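Local structure of amidohydrolase (Mycoplasma synoviae, 3OVG) at residues 6-9 with 14-17; 97-102 with 127-132; 133-138 with 142-147. The protein hydrolyses phosphorylated furanose lactones such as D-xylono-1,4-lactone 5-phosphate with a two-zinc site, as a TIM-barrel member of the phosphotriesterase family. All blocks are in the same frame, centred on the assembly; numbering follows the deposited sequence.

Contact 1: 6-9 with 14-17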
loop_
_atom_site.group_PDB
_atom_site.type_symbol
_atom_site.label_atom_id
_atom_site.label_comp_id
_atom_site.label_asym_id
_atom_site.label_seq_id
_atom_site.Cartn_x
_atom_site.Cartn_y
_atom_site.Cartn_z
ATOM N N LYS A 6 -15.510 -44.580 24.755
ATOM C CA LYS A 6 -15.541 -43.220 24.266
ATOM C C LYS A 6 -15.136 -43.183 22.804
ATOM O O LYS A 6 -14.305 -43.983 22.387
ATOM C CB LYS A 6 -14.588 -42.367 25.109
ATOM C CG LYS A 6 -15.063 -42.188 26.552
ATOM C CD LYS A 6 -16.564 -41.924 26.556
ATOM C CE LYS A 6 -17.134 -41.525 27.926
ATOM N NZ LYS A 6 -18.509 -40.859 27.753
ATOM N N PHE A 7 -15.736 -42.279 22.027
ATOM C CA PHE A 7 -15.370 -42.165 20.627
ATOM C C PHE A 7 -14.909 -40.765 20.230
ATOM O O PHE A 7 -15.183 -39.784 20.931
ATOM C CB PHE A 7 -16.531 -42.606 19.737
ATOM C CG PHE A 7 -17.693 -41.658 19.744
ATOM C CD1 PHE A 7 -17.751 -40.609 18.839
ATOM C CD2 PHE A 7 -18.722 -41.811 20.671
ATOM C CE1 PHE A 7 -18.860 -39.733 18.829
ATOM C CE2 PHE A 7 -19.807 -40.953 20.684
ATOM C CZ PHE A 7 -19.878 -39.911 19.770
ATOM N N ALA A 8 -14.196 -40.694 19.111
ATOM C CA ALA A 8 -13.939 -39.436 18.414
ATOM C C ALA A 8 -14.682 -39.524 17.089
ATOM O O ALA A 8 -14.912 -40.610 16.558
ATOM C CB ALA A 8 -12.455 -39.240 18.184
ATOM N N ARG A 9 -15.038 -38.385 16.534
ATOM C CA ARG A 9 -15.847 -38.404 15.319
ATOM C C ARG A 9 -14.995 -37.979 14.119
ATOM O O ARG A 9 -14.711 -36.795 13.970
ATOM C CB ARG A 9 -17.051 -37.465 15.487
ATOM C CG ARG A 9 -17.880 -37.283 14.221
ATOM C CD ARG A 9 -19.325 -36.974 14.579
ATOM N NE ARG A 9 -19.932 -38.052 15.357
ATOM C CZ ARG A 9 -21.030 -37.921 16.111
ATOM N NH1 ARG A 9 -21.660 -36.756 16.219
ATOM N NH2 ARG A 9 -21.485 -38.959 16.789
ATOM N N ASP A 14 -17.206 -42.602 13.475
ATOM C CA ASP A 14 -16.791 -42.554 14.854
ATOM C C ASP A 14 -15.824 -43.684 15.058
ATOM O O ASP A 14 -16.033 -44.775 14.532
ATOM C CB ASP A 14 -18.007 -42.710 15.763
ATOM C CG ASP A 14 -18.931 -41.495 15.703
ATOM O OD1 ASP A 14 -18.586 -40.513 14.997
ATOM O OD2 ASP A 14 -20.000 -41.509 16.346
ATOM N N ILE A 15 -14.737 -43.430 15.781
ATOM C CA ILE A 15 -13.811 -44.490 16.138
ATOM C C ILE A 15 -13.579 -44.514 17.639
ATOM O O ILE A 15 -13.713 -43.498 18.302
ATOM C CB ILE A 15 -12.419 -44.295 15.491
ATOM C CG1 ILE A 15 -11.761 -43.027 16.028
ATOM C CG2 ILE A 15 -12.540 -44.241 13.979
ATOM C CD1 ILE A 15 -10.392 -42.782 15.437
ATOM N N PRO A 16 -13.192 -45.676 18.182
ATOM C CA PRO A 16 -12.826 -45.675 19.608
ATOM C C PRO A 16 -11.643 -44.739 19.817
ATOM O O PRO A 16 -10.747 -44.683 18.976
ATOM C CB PRO A 16 -12.384 -47.122 19.884
ATOM C CG PRO A 16 -12.907 -47.942 18.731
ATOM C CD PRO A 16 -13.044 -46.992 17.535
ATOM N N VAL A 17 -11.607 -44.031 20.936
ATOM C CA VAL A 17 -10.513 -43.089 21.131
ATOM C C VAL A 17 -9.123 -43.759 21.130
ATOM O O VAL A 17 -8.127 -43.113 20.849
ATOM C CB VAL A 17 -10.711 -42.227 22.395
ATOM C CG1 VAL A 17 -11.897 -41.284 22.212
ATOM C CG2 VAL A 17 -10.853 -43.122 23.644
#

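Contact 2: 97-102 with 127-132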
loop_
_atom_site.group_PDB
_atom_site.type_symbol
_atom_site.label_atom_id
_atom_site.label_comp_id
_atom_site.label_asym_id
_atom_site.label_seq_id
_atom_site.Cartn_x
_atom_site.Cartn_y
_atom_site.Cartn_z
HETATM N N MSE A 97 -12.706 -33.162 11.128
HETATM C CA MSE A 97 -12.921 -31.843 10.558
HETATM C C MSE A 97 -13.757 -30.986 11.502
HETATM O O MSE A 97 -14.350 -31.517 12.441
HETATM C CB MSE A 97 -13.581 -31.958 9.175
HETATM C CG MSE A 97 -12.588 -32.464 8.114
HETATM SE SE MSE A 97 -13.522 -32.430 6.370
HETATM C CE MSE A 97 -13.341 -30.515 5.907
ATOM N N SER A 98 -13.849 -29.681 11.216
ATOM C CA SER A 98 -14.424 -28.747 12.179
ATOM C C SER A 98 -15.666 -28.066 11.694
ATOM O O SER A 98 -15.809 -27.771 10.489
ATOM C CB SER A 98 -13.405 -27.683 12.546
ATOM O OG SER A 98 -13.902 -26.839 13.571
ATOM N N THR A 99 -16.565 -27.772 12.624
ATOM C CA THR A 99 -17.603 -26.785 12.308
ATOM C C THR A 99 -17.319 -25.442 13.041
ATOM O O THR A 99 -16.213 -25.198 13.496
ATOM C CB THR A 99 -19.062 -27.326 12.551
ATOM O OG1 THR A 99 -20.008 -26.350 12.115
ATOM C CG2 THR A 99 -19.336 -27.627 14.040
ATOM N N GLY A 100 -18.278 -24.537 13.092
ATOM C CA GLY A 100 -18.049 -23.290 13.798
ATOM C C GLY A 100 -17.472 -22.109 13.021
ATOM O O GLY A 100 -17.709 -21.946 11.836
ATOM N N PHE A 101 -16.696 -21.283 13.717
ATOM C CA PHE A 101 -16.314 -19.960 13.225
ATOM C C PHE A 101 -14.867 -19.603 13.502
ATOM O O PHE A 101 -14.295 -20.070 14.488
ATOM C CB PHE A 101 -17.195 -18.934 13.885
ATOM C CG PHE A 101 -18.610 -19.045 13.449
ATOM C CD1 PHE A 101 -19.025 -18.422 12.284
ATOM C CD2 PHE A 101 -19.495 -19.836 14.140
ATOM C CE1 PHE A 101 -20.332 -18.539 11.849
ATOM C CE2 PHE A 101 -20.824 -19.965 13.700
ATOM C CZ PHE A 101 -21.228 -19.319 12.566
ATOM N N HIS A 102 -14.293 -18.773 12.632
ATOM C CA HIS A 102 -12.983 -18.178 12.885
ATOM C C HIS A 102 -13.156 -16.874 13.680
ATOM O O HIS A 102 -14.256 -16.578 14.158
ATOM C CB HIS A 102 -12.289 -17.892 11.571
ATOM C CG HIS A 102 -10.838 -18.232 11.600
ATOM N ND1 HIS A 102 -9.984 -17.748 12.569
ATOM C CD2 HIS A 102 -10.088 -19.025 10.796
ATOM C CE1 HIS A 102 -8.770 -18.224 12.358
ATOM N NE2 HIS A 102 -8.804 -18.999 11.285
ATOM N N VAL A 127 -24.756 -27.765 15.105
ATOM C CA VAL A 127 -25.203 -29.112 15.491
ATOM C C VAL A 127 -25.448 -30.043 14.290
ATOM O O VAL A 127 -25.020 -31.194 14.310
ATOM C CB VAL A 127 -26.473 -29.107 16.357
ATOM C CG1 VAL A 127 -26.836 -30.547 16.740
ATOM C CG2 VAL A 127 -26.255 -28.295 17.626
ATOM N N ALA A 128 -26.118 -29.543 13.253
ATOM C CA ALA A 128 -26.373 -30.332 12.045
ATOM C C ALA A 128 -25.065 -30.852 11.461
ATOM O O ALA A 128 -24.997 -31.973 10.959
ATOM C CB ALA A 128 -27.131 -29.483 10.987
ATOM N N GLU A 129 -24.010 -30.041 11.507
ATOM C CA GLU A 129 -22.744 -30.493 10.929
ATOM C C GLU A 129 -22.114 -31.615 11.753
ATOM O O GLU A 129 -21.505 -32.517 11.199
ATOM C CB GLU A 129 -21.755 -29.343 10.755
ATOM C CG GLU A 129 -22.190 -28.329 9.701
ATOM C CD GLU A 129 -21.018 -27.777 8.893
ATOM O OE1 GLU A 129 -20.052 -27.192 9.480
ATOM O OE2 GLU A 129 -21.079 -27.941 7.664
ATOM N N ILE A 130 -22.242 -31.530 13.071
ATOM C CA ILE A 130 -21.751 -32.569 13.987
ATOM C C ILE A 130 -22.605 -33.871 13.886
ATOM O O ILE A 130 -22.074 -34.980 13.894
ATOM C CB ILE A 130 -21.767 -32.046 15.450
ATOM C CG1 ILE A 130 -20.841 -30.829 15.641
ATOM C CG2 ILE A 130 -21.359 -33.127 16.420
ATOM C CD1 ILE A 130 -19.325 -31.171 15.582
ATOM N N GLU A 131 -23.929 -33.727 13.762
ATOM C CA GLU A 131 -24.845 -34.865 13.889
ATOM C C GLU A 131 -25.501 -35.371 12.595
ATOM O O GLU A 131 -25.917 -36.525 12.534
ATOM C CB GLU A 131 -25.915 -34.610 14.990
ATOM C CG GLU A 131 -25.276 -34.382 16.377
ATOM C CD GLU A 131 -26.267 -34.355 17.530
ATOM O OE1 GLU A 131 -27.441 -33.908 17.347
ATOM O OE2 GLU A 131 -25.830 -34.748 18.637
ATOM N N GLU A 132 -25.598 -34.546 11.567
ATOM C CA GLU A 132 -26.148 -35.031 10.318
ATOM C C GLU A 132 -25.082 -35.157 9.233
ATOM O O GLU A 132 -24.920 -36.213 8.623
ATOM C CB GLU A 132 -27.282 -34.120 9.862
ATOM C CG GLU A 132 -28.484 -34.172 10.797
ATOM C CD GLU A 132 -29.521 -33.140 10.418
ATOM O OE1 GLU A 132 -29.898 -33.106 9.231
ATOM O OE2 GLU A 132 -29.941 -32.358 11.291
#

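Contact 3: 133-138 with 142-147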
loop_
_atom_site.group_PDB
_atom_site.type_symbol
_atom_site.label_atom_id
_atom_site.label_comp_id
_atom_site.label_asym_id
_atom_site.label_seq_id
_atom_site.Cartn_x
_atom_site.Cartn_y
_atom_site.Cartn_z
ATOM N N GLY A 133 -24.367 -34.066 8.994
ATOM C CA GLY A 133 -23.306 -34.062 8.000
ATOM C C GLY A 133 -22.861 -32.640 7.687
ATOM O O GLY A 133 -23.669 -31.713 7.728
HETATM N N MSE A 134 -21.573 -32.464 7.376
HETATM C CA MSE A 134 -21.097 -31.165 6.921
HETATM C C MSE A 134 -21.703 -30.749 5.588
HETATM O O MSE A 134 -21.831 -31.555 4.676
HETATM C CB MSE A 134 -19.589 -31.170 6.812
HETATM C CG MSE A 134 -18.945 -31.180 8.192
HETATM SE SE MSE A 134 -17.000 -31.379 8.036
HETATM C CE MSE A 134 -17.015 -33.272 7.429
ATOM N N ASP A 135 -22.044 -29.479 5.468
ATOM C CA ASP A 135 -22.459 -28.927 4.163
ATOM C C ASP A 135 -21.264 -28.959 3.193
ATOM O O ASP A 135 -20.193 -28.373 3.465
ATOM C CB ASP A 135 -23.002 -27.488 4.347
ATOM C CG ASP A 135 -23.462 -26.836 3.030
ATOM O OD1 ASP A 135 -23.642 -27.539 2.018
ATOM O OD2 ASP A 135 -23.628 -25.604 3.021
ATOM N N GLU A 136 -21.421 -29.652 2.071
ATOM C CA GLU A 136 -20.376 -29.644 1.044
ATOM C C GLU A 136 -20.165 -28.255 0.474
ATOM O O GLU A 136 -19.122 -28.000 -0.115
ATOM C CB GLU A 136 -20.694 -30.614 -0.103
ATOM C CG GLU A 136 -20.670 -32.073 0.327
ATOM C CD GLU A 136 -21.087 -33.031 -0.789
ATOM O OE1 GLU A 136 -21.511 -32.554 -1.874
ATOM O OE2 GLU A 136 -20.979 -34.263 -0.563
ATOM N N TYR A 137 -21.168 -27.372 0.629
ATOM C CA TYR A 137 -21.065 -25.975 0.172
ATOM C C TYR A 137 -20.602 -25.056 1.303
ATOM O O TYR A 137 -20.590 -23.831 1.138
ATOM C CB TYR A 137 -22.392 -25.452 -0.358
ATOM C CG TYR A 137 -22.964 -26.262 -1.484
ATOM C CD1 TYR A 137 -22.138 -26.910 -2.379
ATOM C CD2 TYR A 137 -24.334 -26.347 -1.670
ATOM C CE1 TYR A 137 -22.660 -27.648 -3.436
ATOM C CE2 TYR A 137 -24.866 -27.093 -2.714
ATOM C CZ TYR A 137 -24.025 -27.737 -3.584
ATOM O OH TYR A 137 -24.545 -28.461 -4.626
ATOM N N ASN A 138 -20.248 -25.657 2.446
ATOM C CA ASN A 138 -19.577 -24.950 3.553
ATOM C C ASN A 138 -20.298 -23.717 4.068
ATOM O O ASN A 138 -19.670 -22.783 4.524
ATOM C CB ASN A 138 -18.124 -24.591 3.210
ATOM C CG ASN A 138 -17.353 -25.786 2.675
ATOM O OD1 ASN A 138 -17.033 -25.847 1.473
ATOM N ND2 ASN A 138 -17.112 -26.764 3.528
ATOM N N PRO A 142 -27.473 -19.891 0.777
ATOM C CA PRO A 142 -28.740 -20.482 1.226
ATOM C C PRO A 142 -28.972 -21.914 0.737
ATOM O O PRO A 142 -29.964 -22.530 1.136
ATOM C CB PRO A 142 -29.792 -19.567 0.580
ATOM C CG PRO A 142 -29.142 -19.102 -0.687
ATOM C CD PRO A 142 -27.661 -18.973 -0.365
ATOM N N VAL A 143 -28.096 -22.430 -0.123
ATOM C CA VAL A 143 -28.277 -23.777 -0.631
ATOM C C VAL A 143 -27.358 -24.696 0.166
ATOM O O VAL A 143 -26.154 -24.436 0.253
ATOM C CB VAL A 143 -27.932 -23.843 -2.127
ATOM C CG1 VAL A 143 -28.002 -25.267 -2.657
ATOM C CG2 VAL A 143 -28.872 -22.960 -2.894
ATOM N N VAL A 144 -27.916 -25.750 0.755
ATOM C CA VAL A 144 -27.120 -26.668 1.580
ATOM C C VAL A 144 -27.147 -28.062 0.970
ATOM O O VAL A 144 -28.214 -28.538 0.543
ATOM C CB VAL A 144 -27.633 -26.734 3.021
ATOM C CG1 VAL A 144 -26.965 -27.891 3.770
ATOM C CG2 VAL A 144 -27.359 -25.399 3.734
ATOM N N LYS A 145 -25.983 -28.708 0.868
ATOM C CA LYS A 145 -25.944 -30.107 0.404
ATOM C C LYS A 145 -25.043 -30.908 1.326
ATOM O O LYS A 145 -23.807 -30.804 1.224
ATOM C CB LYS A 145 -25.429 -30.185 -1.035
ATOM C CG LYS A 145 -25.288 -31.640 -1.608
ATOM C CD LYS A 145 -24.769 -31.607 -3.076
ATOM C CE LYS A 145 -24.754 -33.023 -3.725
ATOM N NZ LYS A 145 -23.946 -33.952 -2.878
ATOM N N ARG A 146 -25.636 -31.728 2.197
ATOM C CA ARG A 146 -24.851 -32.387 3.263
ATOM C C ARG A 146 -24.064 -33.619 2.811
ATOM O O ARG A 146 -24.573 -34.454 2.078
ATOM C CB ARG A 146 -25.730 -32.724 4.475
ATOM C CG ARG A 146 -26.512 -31.491 5.054
ATOM C CD ARG A 146 -26.911 -31.640 6.540
ATOM N NE ARG A 146 -27.507 -30.380 7.010
ATOM C CZ ARG A 146 -26.819 -29.377 7.538
ATOM N NH1 ARG A 146 -25.500 -29.496 7.735
ATOM N NH2 ARG A 146 -27.449 -28.264 7.891
ATOM N N SER A 147 -22.808 -33.695 3.242
ATOM C CA SER A 147 -21.969 -34.876 3.120
ATOM C C SER A 147 -22.443 -35.933 4.107
ATOM O O SER A 147 -23.089 -35.587 5.097
ATOM C CB SER A 147 -20.538 -34.502 3.534
ATOM O OG SER A 147 -19.638 -35.527 3.205
HETATM O O HOH W 1 -18.966 -35.717 0.594
#

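Contact 1: 6-9 with 14-17
The carboxylate of D14 lies over one face of the F7 ring, OD2 sitting 3.3 Å from F7 CE1 and the two planes only 14° apart, so the flat groups overlap almost face to face. F7 reaches this position with its CG placed between the backbone N and the carbonyl carbon (chi1 70°), which lays the ring against D14, diagonally across the hairpin, while the F7 and P16 side chains diverge. The same carboxylate is gripped by R9. The guanidinium approaches side-on: NE donates to D14 OD1 at 2.8 Å and NH2 to D14 OD2 at 3.0 Å, both bonds nearly straight at 171° and both using syn lone pairs. This side-on, two-nitrogen salt bridge is nearly coplanar, and it fixes the carboxylate's rotation over the ring. R9 and D14 can pair in this way because they form a non-hydrogen-bonded antiparallel pair with side chains on the same face.

Between the strands, A8 and I15 make the hydrogen-bonded pair: A8 N donates to I15 O at 3.0 Å and I15 N to A8 O at 2.9 Å. Their side chains occupy the other face, touching loosely through A8 CB and I15 CG1. Beyond the last strand pair, V17 N still bonds to K6 O at 3.1 Å, and V17 CG1 packs 3.6 Å from F7 C. These bonds define a two-stranded beta hairpin near the N-terminus, preceding the first barrel strand, 22-25. F330, in the loop after helix 313-327, stacks on F7, K6 NZ forms a salt bridge with E332, and R9 NH1 makes a weak hydrogen bond to I130 O at the end of helix 119-131.

Contact 2: 97-102 with 127-132
With its OG1 opposite the backbone N (chi1 -175°), T99 presents the hydroxyl to helix 119-131, while E129 bends at chi2 (-143°) to swing OE1 within reach of that hydroxyl, the two side chains crossing at a slant. T99 OG1 donates to E129 OE1 at 2.8 Å, meeting the anti lone pair, on the side away from OE2. The other branch of T99 makes the apolar half of the contact: CG2 rests 3.9 Å from I130 CD1, the two side chains crossing at about a right angle. One threonine thus divides its branches between two successive helical residues.

All four touching residues are buried, and the buried carboxylate is well supplied with partners. E129 OE1 also forms a salt bridge with R76, and E129 OE2 accepts from D135 N; this pairing would be expected to favour the charged form. Before T99, S98 OG donates to T99 O at 2.8 Å and, weakly, to I153 O. The side chain of S98 is about 8 Å from that of the zinc ligand H28, which places this loop near the metal site. The contact joins the loop leaving barrel strand 94-97 to the last turn of helix 119-131, with helix 165-181 packed against I130 through T181.

Contact 3: 133-138 with 142-147
Two backbone hydrogen bonds join the segments. S147 N donates to M134 O at 2.8 Å, and E136 N to K145 O at 2.8 Å, flanking the single bridge between D135 and R146, whose CA atoms lie 4.3 Å apart. At G133, whose positive phi marks the departure from helix 119-131, a CA-H...O contact of 3.3 Å runs from G133 CA to S147 O.

Side chain to backbone bonds tighten this frame. D135 CG lies opposite its backbone N (chi1 -180°), placing OD1 between two amides: K145 N donates to D135 OD1 at 2.9 Å and Y137 N from the other face of the carboxylate plane. The Y137 bond closes an Asx turn, overlapping a type I beta turn from D135 to N138. Both segments belong to the long connection from helix 119-131 to barrel strand 157-160, which doubles back on itself here through the single bridge. R146, extended from CG to NE, sends NH1 to G133 O at 2.9 Å, in line with the carbonyl and close to the guanidinium plane, while V144 CG1 lies over one face of that group.

The salt bridge across the segments is K145 NZ to E136 OE1, 3.0 Å, with the ammonium above the carboxylate plane. The other oxygen, E136 OE2, accepts from a water that also bonds S147 OG, a hydroxyl further engaged by A149 N.

The Y137 ring has contacts of its own. K145 CB sits over a ring face, 4.0 Å from the centroid and 29° off the normal, a CH-pi contact, whereas V143 CG1 touches Y137 CE2 and the carbonyl O of V143 lies at the ring edge, near its plane. On a neighbouring subunit, P118 packs on Y137, M125 on V143 and P142 on V144.

How the contacts relate
Contact 2 is the buried one, its centre about 12 Å from that of the chain, whereas contacts 1 and 3 lie farther out and are partly exposed. Contact 2 is sparse, a single hydroxyl-carboxylate bond and one methyl contact; the other two rely on backbone pairing reinforced by salt bridges, regular in the hairpin of contact 1 and irregular in the loop of contact 3. The C-terminal end of helix 119-131 lies in contact 2 and touches both others; contact 3 continues directly from it, with a probable hydrogen bond from G133 N to A128 O. Contact 3 alone reaches another subunit, and contact 2 alone approaches the zinc site.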